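PDB 5TGN: SnoaL-like domain-containing protein from Sphaerobacter thermophilus, which is of unknown function but has a SnoaL-like domain of the NTF2 clan, a fold that in relatives often encloses a small-molecule pocket. Local coordinates for residues R11-R16 and A51-A56. Numbering follows the deposited sequence.
Sequences REYISR and AFIEAA
Two aromatic rings and one isoleucine make this contact: the ring of Tyr-13 receives the CD1 methyl of Ile-53 obliquely, 4.1 Å from CE1 of Tyr-13, while the OH of Tyr-13 lies at the edge of the Phe-52 ring, near that ring's plane, 4.4 Å from CE2 of Phe-52. Phe-94 meets the tyrosine ring at a steep angle. The setting is the cone of an NTF2-like, SnoaL-type α+β fold, in which the helices 6-18 and 46-54 lie against a curved mixed sheet, and the side chains of both aromatics touch Ile-35 of strand 33-37. The helices remain well apart, and long side chains reaching from opposite directions bridge the interval. In Tyr-13 CG is anti to the backbone N (chi1 173°), and the flat ring extends from its helix far enough to bring the hydroxyl to Phe-52. Ile-53 suits the facing position because its CB points toward helix 6-18 and its extended chain (chi2 173°) carries CD1 forward; it also packs on Ala-25 of helix 22-26. Phe-52, buried and wholly apolar, suits its place against Ala-37 and Ile-106 of the sheet, and its pi system makes a cation-pi contact with Arg-41 of the second subunit, joining this core to the assembly interface. A glycerol about 5 Å from the side chain of Phe-52, probably from the crystallisation liquor, may nevertheless mark a pocket. Polar residues suit the outer side of helix 6-18, where NH1 of Arg-16 makes a salt bridge with Asp-21 and NE of Arg-16 gives Glu-12 OE2 a weak, bent hydrogen bond of 3.1 Å within a salt bridge.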
ATOM      1  N   ARG A  11      21.698  -1.775   6.515  1.00 20.72           N
ATOM      2  CA  ARG A  11      21.513  -1.898   7.960  1.00 22.98           C
ATOM      3  C   ARG A  11      21.249  -0.539   8.602  1.00 25.55           C
ATOM      4  O   ARG A  11      20.457  -0.429   9.550  1.00 22.01           O
ATOM      5  CB  ARG A  11      22.746  -2.542   8.611  1.00 28.20           C
ATOM      6  CG  ARG A  11      22.998  -4.028   8.288  1.00 33.09           C
ATOM      7  CD  ARG A  11      24.452  -4.394   8.693  1.00 41.63           C
ATOM      8  NE  ARG A  11      24.791  -5.777   8.371  1.00 41.19           N
ATOM      9  CZ  ARG A  11      26.026  -6.239   8.226  1.00 42.97           C
ATOM     10  NH1 ARG A  11      27.060  -5.425   8.363  1.00 44.44           N
ATOM     11  NH2 ARG A  11      26.221  -7.515   7.922  1.00 43.84           N
ATOM     12  N   GLU A  12      21.960   0.500   8.150  1.00 22.02           N
ATOM     13  CA  GLU A  12      21.743   1.825   8.716  1.00 22.86           C
ATOM     14  C   GLU A  12      20.350   2.346   8.375  1.00 20.49           C
ATOM     15  O   GLU A  12      19.737   3.055   9.180  1.00 20.97           O
ATOM     16  CB  GLU A  12      22.808   2.807   8.222  1.00 25.01           C
ATOM     17  CG  GLU A  12      22.719   4.166   8.902  1.00 33.95           C
ATOM     18  CD  GLU A  12      22.993   4.084  10.403  1.00 40.05           C
ATOM     19  OE1 GLU A  12      23.597   3.080  10.856  1.00 42.46           O
ATOM     20  OE2 GLU A  12      22.588   5.014  11.135  1.00 41.23           O
ATOM     21  N   TYR A  13      19.856   2.039   7.176  1.00 18.79           N
ATOM     22  CA  TYR A  13      18.496   2.432   6.819  1.00 17.05           C
ATOM     23  C   TYR A  13      17.508   1.862   7.823  1.00 16.10           C
ATOM     24  O   TYR A  13      16.697   2.589   8.396  1.00 16.33           O
ATOM     25  CB  TYR A  13      18.157   1.972   5.390  1.00 15.22           C
ATOM     26  CG  TYR A  13      16.685   2.237   5.074  1.00 17.82           C
ATOM     27  CD1 TYR A  13      16.276   3.459   4.540  1.00 19.02           C
ATOM     28  CD2 TYR A  13      15.701   1.294   5.385  1.00 20.68           C
ATOM     29  CE1 TYR A  13      14.924   3.719   4.284  1.00 21.68           C
ATOM     30  CE2 TYR A  13      14.348   1.542   5.120  1.00 17.54           C
ATOM     31  CZ  TYR A  13      13.979   2.759   4.583  1.00 20.93           C
ATOM     32  OH  TYR A  13      12.643   3.018   4.353  1.00 23.10           O
ATOM     33  N   ILE A  14      17.618   0.565   8.113  1.00 20.55           N
ATOM     34  CA  ILE A  14      16.740  -0.039   9.114  1.00 18.99           C
ATOM     35  C   ILE A  14      16.907   0.648  10.466  1.00 21.68           C
ATOM     36  O   ILE A  14      15.932   0.881  11.188  1.00 19.41           O
ATOM     37  CB  ILE A  14      17.014  -1.555   9.223  1.00 22.70           C
ATOM     38  CG1 ILE A  14      16.781  -2.253   7.887  1.00 20.62           C
ATOM     39  CG2 ILE A  14      16.122  -2.195  10.329  1.00 17.93           C
ATOM     40  CD1 ILE A  14      15.282  -2.200   7.415  1.00 19.64           C
ATOM     41  N   SER A  15      18.143   0.944  10.855  1.00 20.54           N
ATOM     42  CA  SER A  15      18.339   1.556  12.168  1.00 23.46           C
ATOM     43  C   SER A  15      17.669   2.924  12.223  1.00 23.58           C
ATOM     44  O   SER A  15      17.042   3.287  13.231  1.00 25.49           O
ATOM     45  CB  SER A  15      19.837   1.660  12.482  1.00 31.83           C
ATOM     46  OG  SER A  15      20.058   2.227  13.760  1.00 39.48           O
ATOM     47  N   ARG A  16      17.771   3.683  11.134  1.00 22.02           N
ATOM     48  CA  ARG A  16      17.215   5.038  11.099  1.00 31.09           C
ATOM     49  C   ARG A  16      15.690   5.018  11.108  1.00 21.22           C
ATOM     50  O   ARG A  16      15.058   5.845  11.770  1.00 27.90           O
ATOM     51  CB  ARG A  16      17.726   5.794   9.862  1.00 21.62           C
ATOM     52  CG  ARG A  16      19.203   6.154   9.871  1.00 30.95           C
ATOM     53  CD  ARG A  16      19.578   6.981  11.069  1.00 40.07           C
ATOM     54  NE  ARG A  16      19.944   6.131  12.199  1.00 51.49           N
ATOM     55  CZ  ARG A  16      19.650   6.388  13.475  1.00 53.93           C
ATOM     56  NH1 ARG A  16      18.978   7.491  13.812  1.00 45.44           N
ATOM     57  NH2 ARG A  16      20.024   5.526  14.420  1.00 55.26           N
ATOM     58  N   ALA A  51       9.320  12.387   3.924  1.00 18.29           N
ATOM     59  CA  ALA A  51       7.880  12.409   4.162  1.00 21.68           C
ATOM     60  C   ALA A  51       7.325  10.999   4.266  1.00 18.21           C
ATOM     61  O   ALA A  51       6.497  10.712   5.143  1.00 17.25           O
ATOM     62  CB  ALA A  51       7.172  13.174   3.028  1.00 19.13           C
ATOM     63  N   PHE A  52       7.749  10.109   3.357  1.00 16.30           N
ATOM     64  CA  PHE A  52       7.305   8.724   3.424  1.00 15.83           C
ATOM     65  C   PHE A  52       7.635   8.109   4.774  1.00 17.95           C
ATOM     66  O   PHE A  52       6.782   7.483   5.417  1.00 17.63           O
ATOM     67  CB  PHE A  52       7.945   7.918   2.291  1.00 18.88           C
ATOM     68  CG  PHE A  52       7.754   6.431   2.432  1.00 20.36           C
ATOM     69  CD1 PHE A  52       6.524   5.836   2.107  1.00 15.15           C
ATOM     70  CD2 PHE A  52       8.804   5.625   2.875  1.00 17.69           C
ATOM     71  CE1 PHE A  52       6.345   4.424   2.256  1.00 14.65           C
ATOM     72  CE2 PHE A  52       8.642   4.233   2.995  1.00 17.73           C
ATOM     73  CZ  PHE A  52       7.411   3.644   2.667  1.00 16.03           C
ATOM     74  N   ILE A  53       8.879   8.287   5.228  1.00 15.28           N
ATOM     75  CA  ILE A  53       9.318   7.672   6.472  1.00 19.48           C
ATOM     76  C   ILE A  53       8.566   8.250   7.661  1.00 22.26           C
ATOM     77  O   ILE A  53       8.156   7.510   8.557  1.00 18.93           O
ATOM     78  CB  ILE A  53      10.838   7.851   6.618  1.00 23.21           C
ATOM     79  CG1 ILE A  53      11.524   6.912   5.619  1.00 26.14           C
ATOM     80  CG2 ILE A  53      11.295   7.605   8.063  1.00 21.31           C
ATOM     81  CD1 ILE A  53      12.946   7.120   5.554  1.00 29.61           C
ATOM     82  N   GLU A  54       8.356   9.570   7.677  1.00 15.34           N
ATOM     83  CA  GLU A  54       7.617  10.206   8.762  1.00 22.48           C
ATOM     84  C   GLU A  54       6.147   9.781   8.794  1.00 19.13           C
ATOM     85  O   GLU A  54       5.515   9.860   9.850  1.00 20.99           O
ATOM     86  CB  GLU A  54       7.742  11.735   8.640  1.00 22.09           C
ATOM     87  CG  GLU A  54       9.045  12.255   9.287  1.00 50.71           C
ATOM     88  CD  GLU A  54       9.569  13.576   8.700  1.00 63.64           C
ATOM     89  OE1 GLU A  54      10.634  14.034   9.180  1.00 66.41           O
ATOM     90  OE2 GLU A  54       8.943  14.145   7.764  1.00 66.91           O
ATOM     91  N   ALA A  55       5.596   9.313   7.674  1.00 17.70           N
ATOM     92  CA  ALA A  55       4.198   8.888   7.635  1.00 21.09           C
ATOM     93  C   ALA A  55       3.953   7.503   8.248  1.00 20.31           C
ATOM     94  O   ALA A  55       2.784   7.128   8.443  1.00 19.46           O
ATOM     95  CB  ALA A  55       3.706   8.925   6.187  1.00 18.15           C
ATOM     96  N   ALA A  56       5.016   6.755   8.578  1.00 18.68           N
ATOM     97  CA  ALA A  56       4.889   5.420   9.170  1.00 22.26           C
ATOM     98  C   ALA A  56       4.302   5.480  10.580  1.00 21.99           C
ATOM     99  O   ALA A  56       4.568   6.417  11.334  1.00 22.09           O
ATOM    100  CB  ALA A  56       6.263   4.741   9.238  1.00 23.40           C
TER